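Twitching motility pilus retraction protein (Geobacter sulfurreducens PCA, PDB 5ZFQ) probably uses ATP hydrolysis by its hexameric ring to retract type IV pili, as a PilT-family motor of twitching motility. Local coordinates at residues A[180-185]-A[216-221]; A[144-149]-A[174-179]; A[229-234]-A[252-257]. All coordinates share one frame; numbering follows the deposited sequence.

Contact 1 (A[180-185]-A[216-221])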
loop_
_atom_site.group_PDB
_atom_site.type_symbol
_atom_site.label_atom_id
_atom_site.label_comp_id
_atom_site.label_asym_id
_atom_site.label_seq_id
_atom_site.Cartn_x
_atom_site.Cartn_y
_atom_site.Cartn_z
ATOM N N HIS A 180 -17.648 33.994 15.474
ATOM C CA HIS A 180 -16.836 33.821 14.282
ATOM C C HIS A 180 -17.312 32.525 13.654
ATOM O O HIS A 180 -17.211 31.473 14.279
ATOM C CB HIS A 180 -15.342 33.768 14.624
ATOM C CG HIS A 180 -14.468 33.470 13.450
ATOM N ND1 HIS A 180 -13.228 32.884 13.575
ATOM C CD2 HIS A 180 -14.655 33.676 12.124
ATOM C CE1 HIS A 180 -12.685 32.751 12.377
ATOM N NE2 HIS A 180 -13.527 33.226 11.479
ATOM N N ILE A 181 -17.872 32.625 12.449
ATOM C CA ILE A 181 -18.399 31.472 11.706
ATOM C C ILE A 181 -17.455 31.074 10.570
ATOM O O ILE A 181 -17.254 31.842 9.617
ATOM C CB ILE A 181 -19.811 31.755 11.087
ATOM C CG1 ILE A 181 -20.836 32.132 12.172
ATOM C CG2 ILE A 181 -20.291 30.553 10.277
ATOM C CD1 ILE A 181 -22.217 32.438 11.639
ATOM N N VAL A 182 -16.876 29.881 10.678
ATOM C CA VAL A 182 -16.035 29.328 9.603
ATOM C C VAL A 182 -16.722 28.131 8.953
ATOM O O VAL A 182 -17.078 27.166 9.638
ATOM C CB VAL A 182 -14.652 28.868 10.119
ATOM C CG1 VAL A 182 -13.834 28.252 8.982
ATOM C CG2 VAL A 182 -13.921 30.028 10.796
ATOM N N THR A 183 -16.903 28.181 7.642
ATOM C CA THR A 183 -17.453 27.042 6.901
ATOM C C THR A 183 -16.379 26.435 6.010
ATOM O O THR A 183 -15.480 27.128 5.546
ATOM C CB THR A 183 -18.655 27.458 6.010
ATOM O OG1 THR A 183 -18.170 28.251 4.923
ATOM C CG2 THR A 183 -19.677 28.284 6.804
ATOM N N ILE A 184 -16.486 25.143 5.753
ATOM C CA ILE A 184 -15.585 24.472 4.830
ATOM C C ILE A 184 -16.488 23.678 3.889
ATOM O O ILE A 184 -17.148 22.718 4.296
ATOM C CB ILE A 184 -14.552 23.585 5.598
ATOM C CG1 ILE A 184 -13.671 24.450 6.510
ATOM C CG2 ILE A 184 -13.673 22.787 4.656
ATOM C CD1 ILE A 184 -13.043 23.658 7.686
ATOM N N GLU A 185 -16.559 24.117 2.640
ATOM C CA GLU A 185 -17.626 23.685 1.735
ATOM C C GLU A 185 -17.100 23.113 0.420
ATOM O O GLU A 185 -16.019 23.478 -0.047
ATOM C CB GLU A 185 -18.579 24.856 1.447
ATOM C CG GLU A 185 -19.293 25.408 2.689
ATOM C CD GLU A 185 -20.298 26.528 2.394
ATOM O OE1 GLU A 185 -21.277 26.290 1.632
ATOM O OE2 GLU A 185 -20.118 27.642 2.949
ATOM N N LYS A 216 -6.948 21.034 9.563
ATOM C CA LYS A 216 -5.679 20.939 10.261
ATOM C C LYS A 216 -5.395 22.150 11.137
ATOM O O LYS A 216 -4.634 22.044 12.108
ATOM C CB LYS A 216 -4.546 20.764 9.261
ATOM C CG LYS A 216 -3.212 20.572 9.904
ATOM C CD LYS A 216 -2.085 20.769 8.897
ATOM C CE LYS A 216 -0.745 20.376 9.500
ATOM N NZ LYS A 216 0.293 20.528 8.457
ATOM N N TYR A 217 -6.004 23.292 10.797
ATOM C CA TYR A 217 -5.717 24.556 11.478
ATOM C C TYR A 217 -6.961 25.243 12.015
ATOM O O TYR A 217 -6.879 26.369 12.503
ATOM C CB TYR A 217 -4.984 25.523 10.540
ATOM C CG TYR A 217 -3.586 25.114 10.184
ATOM C CD1 TYR A 217 -2.735 24.547 11.131
ATOM C CD2 TYR A 217 -3.111 25.268 8.885
ATOM C CE1 TYR A 217 -1.430 24.157 10.793
ATOM C CE2 TYR A 217 -1.809 24.893 8.534
ATOM C CZ TYR A 217 -0.970 24.335 9.487
ATOM O OH TYR A 217 0.316 23.958 9.123
ATOM N N ILE A 218 -8.106 24.574 11.924
ATOM C CA ILE A 218 -9.365 25.181 12.343
ATOM C C ILE A 218 -9.344 25.637 13.825
ATOM O O ILE A 218 -9.964 26.651 14.193
ATOM C CB ILE A 218 -10.549 24.218 12.107
ATOM C CG1 ILE A 218 -11.883 24.956 12.273
ATOM C CG2 ILE A 218 -10.439 22.948 12.993
ATOM C CD1 ILE A 218 -12.142 25.920 11.175
ATOM N N LEU A 219 -8.604 24.933 14.679
ATOM C CA LEU A 219 -8.596 25.329 16.086
ATOM C C LEU A 219 -7.709 26.535 16.284
ATOM O O LEU A 219 -7.707 27.128 17.347
ATOM C CB LEU A 219 -8.142 24.180 17.000
ATOM C CG LEU A 219 -8.967 22.901 16.851
ATOM C CD1 LEU A 219 -8.642 21.872 17.945
ATOM C CD2 LEU A 219 -10.444 23.215 16.815
ATOM N N ARG A 220 -6.956 26.892 15.255
ATOM C CA ARG A 220 -6.060 28.052 15.316
ATOM C C ARG A 220 -6.709 29.262 14.672
ATOM O O ARG A 220 -6.088 30.306 14.544
ATOM C CB ARG A 220 -4.720 27.739 14.629
ATOM C CG ARG A 220 -4.200 26.385 15.032
ATOM C CD ARG A 220 -2.858 26.045 14.509
ATOM N NE ARG A 220 -2.501 24.724 15.013
ATOM C CZ ARG A 220 -1.381 24.064 14.722
ATOM N NH1 ARG A 220 -0.468 24.599 13.908
ATOM N NH2 ARG A 220 -1.181 22.859 15.245
ATOM N N GLN A 221 -7.964 29.129 14.262
ATOM C CA GLN A 221 -8.620 30.235 13.577
ATOM C C GLN A 221 -9.726 30.880 14.426
ATOM O O GLN A 221 -10.548 31.622 13.921
ATOM C CB GLN A 221 -9.152 29.753 12.214
ATOM C CG GLN A 221 -8.017 29.329 11.272
ATOM C CD GLN A 221 -8.462 28.542 10.047
ATOM O OE1 GLN A 221 -9.509 27.868 10.048
ATOM N NE2 GLN A 221 -7.646 28.598 8.996
#
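Val182 sets CG1 anti to the backbone N (chi1 178°), and Ile218 throws its own CG1 into the same relation (chi1 -168°) before the chain bends at chi2 70°; together these turns bring Ile218 CD1 to 3.6 Å from Val182 CG1. Val182 sits on strand 180-185 in the largely parallel sheet of the RecA-like ATPase domain. Ile218 lies in the short 3-10 turn between helix 211-216 and strand 225-230, the neighbour of strand 180-185 in that sheet. The two side chains lie alongside, running in opposite senses, and Ile218 CD1 also has Ile184 CD1 at 4.3 Å, so one methyl serves two strand residues spaced by two. Pro223 packs on both Val182 and Ile218, while Phe211, Ala214 and Leu215 of the helix cover Ile184. The turn is pinned by backbone bonds from Arg220 N to Tyr217 O (2.8 Å) and from Gln221 N to Ile218 O (3.2 Å). At the start of the strand, His180 lies near Gln221, though how closely its ring edge approaches Gln221 O is doubtful; ND1 of His180 is hydrogen-bonded to Asp222 O, and the ring meets His45 of the second subunit edge to face. Gln221 also looks to that subunit: its NE2 is hydrogen-bonded to Asn110 OD1 there, and its OE1 lies 4.5 Å from Val182 CG1.

Contact 2 (A[144-149]-A[174-179])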
loop_
_atom_site.group_PDB
_atom_site.type_symbol
_atom_site.label_atom_id
_atom_site.label_comp_id
_atom_site.label_asym_id
_atom_site.label_seq_id
_atom_site.Cartn_x
_atom_site.Cartn_y
_atom_site.Cartn_z
ATOM N N LEU A 144 -33.056 24.181 17.128
ATOM C CA LEU A 144 -31.726 23.581 17.052
ATOM C C LEU A 144 -30.677 24.610 16.654
ATOM O O LEU A 144 -29.512 24.494 17.035
ATOM C CB LEU A 144 -31.712 22.415 16.068
ATOM C CG LEU A 144 -32.343 21.110 16.555
ATOM C CD1 LEU A 144 -32.305 20.124 15.428
ATOM C CD2 LEU A 144 -31.591 20.575 17.734
ATOM N N ALA A 145 -31.108 25.628 15.908
ATOM C CA ALA A 145 -30.230 26.694 15.427
ATOM C C ALA A 145 -29.944 27.707 16.519
ATOM O O ALA A 145 -29.178 28.662 16.330
ATOM C CB ALA A 145 -30.847 27.382 14.214
ATOM N N GLU A 146 -30.580 27.505 17.665
ATOM C CA GLU A 146 -30.351 28.374 18.797
ATOM C C GLU A 146 -29.440 27.694 19.798
ATOM O O GLU A 146 -29.181 28.239 20.869
ATOM C CB GLU A 146 -31.672 28.780 19.449
ATOM C CG GLU A 146 -32.419 29.837 18.670
ATOM C CD GLU A 146 -33.871 29.982 19.113
ATOM O OE1 GLU A 146 -34.249 29.331 20.110
ATOM O OE2 GLU A 146 -34.630 30.753 18.472
ATOM N N LYS A 147 -28.951 26.508 19.450
ATOM C CA LYS A 147 -28.045 25.778 20.331
ATOM C C LYS A 147 -26.707 26.485 20.424
ATOM O O LYS A 147 -26.142 26.887 19.404
ATOM C CB LYS A 147 -27.823 24.350 19.840
ATOM C CG LYS A 147 -29.016 23.451 19.945
ATOM C CD LYS A 147 -29.320 23.105 21.386
ATOM C CE LYS A 147 -30.414 22.033 21.465
ATOM N NZ LYS A 147 -30.958 21.956 22.859
ATOM N N PRO A 148 -26.186 26.630 21.651
ATOM C CA PRO A 148 -24.877 27.264 21.834
ATOM C C PRO A 148 -23.703 26.337 21.534
ATOM O O PRO A 148 -22.733 26.795 20.939
ATOM C CB PRO A 148 -24.892 27.682 23.304
ATOM C CG PRO A 148 -25.869 26.792 23.954
ATOM C CD PRO A 148 -26.881 26.395 22.927
ATOM N N ARG A 149 -23.791 25.065 21.914
ATOM C CA ARG A 149 -22.668 24.124 21.766
ATOM C C ARG A 149 -23.061 22.830 21.101
ATOM O O ARG A 149 -24.229 22.582 20.847
ATOM C CB ARG A 149 -22.085 23.766 23.127
ATOM C CG ARG A 149 -21.382 24.874 23.795
ATOM C CD ARG A 149 -21.249 24.570 25.274
ATOM N NE ARG A 149 -22.466 24.891 26.000
ATOM C CZ ARG A 149 -22.895 26.135 26.195
ATOM N NH1 ARG A 149 -22.214 27.166 25.680
ATOM N NH2 ARG A 149 -24.008 26.345 26.890
ATOM N N ASN A 174 -25.823 33.890 12.190
ATOM C CA ASN A 174 -25.188 35.119 11.757
ATOM C C ASN A 174 -25.997 36.370 12.112
ATOM O O ASN A 174 -25.430 37.464 12.314
ATOM C CB ASN A 174 -24.973 35.035 10.243
ATOM C CG ASN A 174 -24.209 36.217 9.667
ATOM O OD1 ASN A 174 -23.499 36.930 10.367
ATOM N ND2 ASN A 174 -24.370 36.427 8.370
ATOM N N THR A 175 -27.321 36.206 12.161
ATOM C CA THR A 175 -28.238 37.290 12.488
ATOM C C THR A 175 -28.297 37.533 14.002
ATOM O O THR A 175 -28.368 38.679 14.465
ATOM C CB THR A 175 -29.685 37.005 11.965
ATOM O OG1 THR A 175 -29.683 36.887 10.532
ATOM C CG2 THR A 175 -30.643 38.126 12.359
ATOM N N GLU A 176 -28.252 36.449 14.773
ATOM C CA GLU A 176 -28.525 36.534 16.203
ATOM C C GLU A 176 -27.283 36.575 17.094
ATOM O O GLU A 176 -27.318 37.201 18.145
ATOM C CB GLU A 176 -29.414 35.364 16.630
ATOM C CG GLU A 176 -30.806 35.383 16.034
ATOM C CD GLU A 176 -31.642 34.172 16.444
ATOM O OE1 GLU A 176 -31.183 33.350 17.283
ATOM O OE2 GLU A 176 -32.766 34.041 15.914
ATOM N N ARG A 177 -26.191 35.923 16.695
ATOM C CA ARG A 177 -25.024 35.822 17.582
ATOM C C ARG A 177 -23.893 36.800 17.262
ATOM O O ARG A 177 -23.899 37.452 16.232
ATOM C CB ARG A 177 -24.469 34.394 17.557
ATOM C CG ARG A 177 -25.477 33.358 17.979
ATOM C CD ARG A 177 -24.936 31.942 17.992
ATOM N NE ARG A 177 -26.041 30.996 17.862
ATOM C CZ ARG A 177 -25.966 29.697 18.130
ATOM N NH1 ARG A 177 -24.835 29.155 18.555
ATOM N NH2 ARG A 177 -27.038 28.933 17.982
ATOM N N HIS A 178 -22.914 36.895 18.151
ATOM C CA HIS A 178 -21.689 37.623 17.842
ATOM C C HIS A 178 -20.497 36.661 17.824
ATOM O O HIS A 178 -19.581 36.748 18.660
ATOM C CB HIS A 178 -21.461 38.752 18.840
ATOM C CG HIS A 178 -22.622 39.686 18.949
ATOM N ND1 HIS A 178 -23.674 39.466 19.814
ATOM C CD2 HIS A 178 -22.917 40.822 18.270
ATOM C CE1 HIS A 178 -24.558 40.439 19.678
ATOM N NE2 HIS A 178 -24.124 41.272 18.747
ATOM N N ASP A 179 -20.522 35.750 16.853
ATOM C CA ASP A 179 -19.544 34.670 16.766
ATOM C C ASP A 179 -18.695 34.806 15.521
ATOM O O ASP A 179 -18.966 35.628 14.649
ATOM C CB ASP A 179 -20.230 33.291 16.754
ATOM C CG ASP A 179 -20.902 32.943 18.081
ATOM O OD1 ASP A 179 -20.572 33.570 19.131
ATOM O OD2 ASP A 179 -21.761 32.020 18.065
HETATM O O HOH W 1 -21.788 29.836 19.584
#
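Arg177 reaches from the end of helix 162-176 to the backbone of Ala145 and Lys147. From CB its chain leaves beside the backbone N (chi1 -59°) and stays stretched out as far as NE, a straight arm that carries the charged end across. NE passes 4.2 Å from Ala145 O, and CZ comes to 3.1 Å from Lys147 O. The end of the guanidinium then grips that single oxygen with both terminal nitrogens, NH1 at 2.8 Å and NH2 at 2.6 Å from Lys147 O, both from the same face of the carbonyl plane and NH2 well above it (52°). NH2 also makes a weak bond to Ala145 O (2.7 Å). These carbonyls belong to the loop joining helix 139-144 to strand 150-155 of the RecA-like sheet, and a type I turn from Leu144 to Lys147 presents them. Arg177 NH1 further donates to a water O at 3.3 Å, and that water donates to Asp179 OD2 at 2.7 Å. An alanine at Arg177 is likely to leave Lys147 O without these two donors and the loop less firmly held to the end of the helix. Nearby, the carboxylates of Glu146 and Glu176 approach each other as like charges, with Lys172 in a salt bridge to Glu176.

Contact 3 (A[229-234]-A[252-257])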
loop_
_atom_site.group_PDB
_atom_site.type_symbol
_atom_site.label_atom_id
_atom_site.label_comp_id
_atom_site.label_asym_id
_atom_site.label_seq_id
_atom_site.Cartn_x
_atom_site.Cartn_y
_atom_site.Cartn_z
ATOM N N GLY A 229 -18.915 20.162 6.790
ATOM C CA GLY A 229 -19.156 19.430 5.572
ATOM C C GLY A 229 -19.236 17.954 5.861
ATOM O O GLY A 229 -19.398 17.571 6.989
ATOM N N GLU A 230 -19.117 17.131 4.845
ATOM C CA GLU A 230 -19.226 15.693 5.006
ATOM C C GLU A 230 -18.211 15.039 5.867
ATOM O O GLU A 230 -17.050 15.291 5.748
ATOM C CB GLU A 230 -19.198 14.985 3.645
ATOM C CG GLU A 230 -19.524 13.489 3.691
ATOM C CD GLU A 230 -19.923 12.891 2.340
ATOM O OE1 GLU A 230 -19.050 12.646 1.489
ATOM O OE2 GLU A 230 -21.118 12.653 2.104
ATOM N N LEU A 231 -18.670 14.154 6.716
ATOM C CA LEU A 231 -17.793 13.420 7.553
ATOM C C LEU A 231 -17.230 12.248 6.755
ATOM O O LEU A 231 -17.572 11.111 6.991
ATOM C CB LEU A 231 -18.537 12.931 8.782
ATOM C CG LEU A 231 -19.120 13.998 9.707
ATOM C CD1 LEU A 231 -19.575 13.408 11.008
ATOM C CD2 LEU A 231 -18.149 15.109 9.970
ATOM N N ARG A 232 -16.355 12.542 5.801
ATOM C CA ARG A 232 -15.713 11.532 4.963
ATOM C C ARG A 232 -14.910 10.519 5.785
ATOM O O ARG A 232 -15.161 9.316 5.749
ATOM C CB ARG A 232 -14.772 12.218 3.958
ATOM C CG ARG A 232 -15.445 12.940 2.790
ATOM C CD ARG A 232 -14.386 13.645 1.921
ATOM N NE ARG A 232 -14.858 14.333 0.701
ATOM C CZ ARG A 232 -15.992 15.030 0.540
ATOM N NH1 ARG A 232 -16.852 15.231 1.537
ATOM N NH2 ARG A 232 -16.248 15.579 -0.643
ATOM N N ASP A 233 -13.950 11.045 6.537
ATOM C CA ASP A 233 -12.848 10.277 7.096
ATOM C C ASP A 233 -13.006 10.020 8.578
ATOM O O ASP A 233 -13.928 10.529 9.208
ATOM C CB ASP A 233 -11.554 11.048 6.888
ATOM C CG ASP A 233 -11.523 11.757 5.568
ATOM O OD1 ASP A 233 -11.280 11.101 4.528
ATOM O OD2 ASP A 233 -11.776 12.981 5.575
ATOM N N LEU A 234 -12.077 9.260 9.147
ATOM C CA LEU A 234 -11.960 9.178 10.601
ATOM C C LEU A 234 -11.443 10.512 11.131
ATOM O O LEU A 234 -11.808 10.956 12.230
ATOM C CB LEU A 234 -11.030 8.037 11.025
ATOM C CG LEU A 234 -11.532 6.608 10.795
ATOM C CD1 LEU A 234 -10.442 5.590 11.080
ATOM C CD2 LEU A 234 -12.742 6.337 11.660
ATOM N N ALA A 252 -22.446 19.694 10.609
ATOM C CA ALA A 252 -21.824 18.724 9.728
ATOM C C ALA A 252 -22.844 17.837 9.018
ATOM O O ALA A 252 -24.015 17.797 9.389
ATOM C CB ALA A 252 -20.818 17.858 10.510
ATOM N N THR A 253 -22.350 17.182 7.992
ATOM C CA THR A 253 -23.096 16.396 7.051
ATOM C C THR A 253 -22.644 14.943 6.906
ATOM O O THR A 253 -21.515 14.614 7.053
ATOM C CB THR A 253 -22.992 17.166 5.701
ATOM O OG1 THR A 253 -24.047 18.094 5.601
ATOM C CG2 THR A 253 -23.010 16.322 4.487
ATOM N N LEU A 254 -23.585 14.086 6.594
ATOM C CA LEU A 254 -23.363 12.687 6.313
ATOM C C LEU A 254 -24.370 12.236 5.284
ATOM O O LEU A 254 -25.465 12.736 5.250
ATOM C CB LEU A 254 -23.600 11.850 7.554
ATOM C CG LEU A 254 -22.407 11.336 8.304
ATOM C CD1 LEU A 254 -22.795 10.162 9.150
ATOM C CD2 LEU A 254 -21.384 10.910 7.292
ATOM N N HIS A 255 -24.042 11.254 4.478
ATOM C CA HIS A 255 -25.017 10.768 3.530
ATOM C C HIS A 255 -25.715 9.555 4.091
ATOM O O HIS A 255 -25.588 8.484 3.605
ATOM C CB HIS A 255 -24.407 10.456 2.187
ATOM C CG HIS A 255 -25.382 9.846 1.234
ATOM N ND1 HIS A 255 -25.045 9.459 -0.044
ATOM C CD2 HIS A 255 -26.692 9.550 1.380
ATOM C CE1 HIS A 255 -26.104 8.950 -0.641
ATOM N NE2 HIS A 255 -27.115 8.999 0.202
ATOM N N THR A 256 -26.444 9.755 5.157
ATOM C CA THR A 256 -27.169 8.708 5.814
ATOM C C THR A 256 -28.629 9.056 5.783
ATOM O O THR A 256 -29.020 10.190 5.724
ATOM C CB THR A 256 -26.659 8.371 7.209
ATOM O OG1 THR A 256 -26.322 9.550 7.910
ATOM C CG2 THR A 256 -25.457 7.515 7.125
ATOM N N ASN A 257 -29.472 8.056 5.844
ATOM C CA ASN A 257 -30.869 8.397 5.622
ATOM C C ASN A 257 -31.760 8.353 6.856
ATOM O O ASN A 257 -32.977 8.532 6.752
ATOM C CB ASN A 257 -31.425 7.459 4.557
ATOM C CG ASN A 257 -30.627 7.514 3.285
ATOM O OD1 ASN A 257 -29.997 6.537 2.892
ATOM N ND2 ASN A 257 -30.646 8.668 2.629
#
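Glu230 and Thr253 pair in parallel register, and the tight part of the contact is the backbone around them. Thr253 N donates to Gly229 O at 3.1 Å, and Leu231 N donates to Thr253 O at 2.9 Å. Between these bonds Glu230 CA adds a CA-H...O contact to the same Thr253 O at 3.3 Å. Gly229 has a positive phi (81°) at which any CB would jam against the preceding carbonyl O. Leu231 fills the buried flank: its CD2 lies 3.9 Å from Ala252 CB, and its CB 3.8 Å from Leu254 CD2. The looser, partly exposed side begins beyond Glu230 CB. There the carboxylate lies alongside His255, its OE2 4.0 Å from His255 CB, and its OE1 faces Arg232 NH1 at 3.4 Å by charge alone. By sequence, Glu230 probably belongs to the Walker B segment, and His255 probably to the His box, of PilT-like ATPases; His255 O is hydrogen-bonded to Gln277 of the third subunit. Strands 225-230 and 249-254 are joined through helix 234-245 in a beta-alpha-beta unit. Ile266 of helix 259-268 touches Leu231 and Leu254, Thr236 and Ile237 of helix 234-245 touch Leu231, and Thr253 leans on Lys162 and Leu166 of helix 162-176, and its OG1 is hydrogen-bonded to Val154 O of strand 150-155.

In the fold
The three contacts follow one another along the chain within one RecA-like domain. Contacts 1 and 2 have centres about 16 Å apart and touch, Ile181 CD1 packing 3.9 Å from Asn174 N where helix 162-176 leads through a short loop into strand 180-185. Contact 3 lies about 17 Å from contact 1, centre to centre, on the same sheet, since strands 180-185 and 225-230 are neighbours; their nearest atoms are about 4 Å apart. It is about 22 Å from contact 2, centre to centre. Contact 3 is next to the probable Walker A loop, which includes Lys162, and so borders the presumed nucleotide site. Contacts 1 and 2 both reach the second subunit, contact 3 the third.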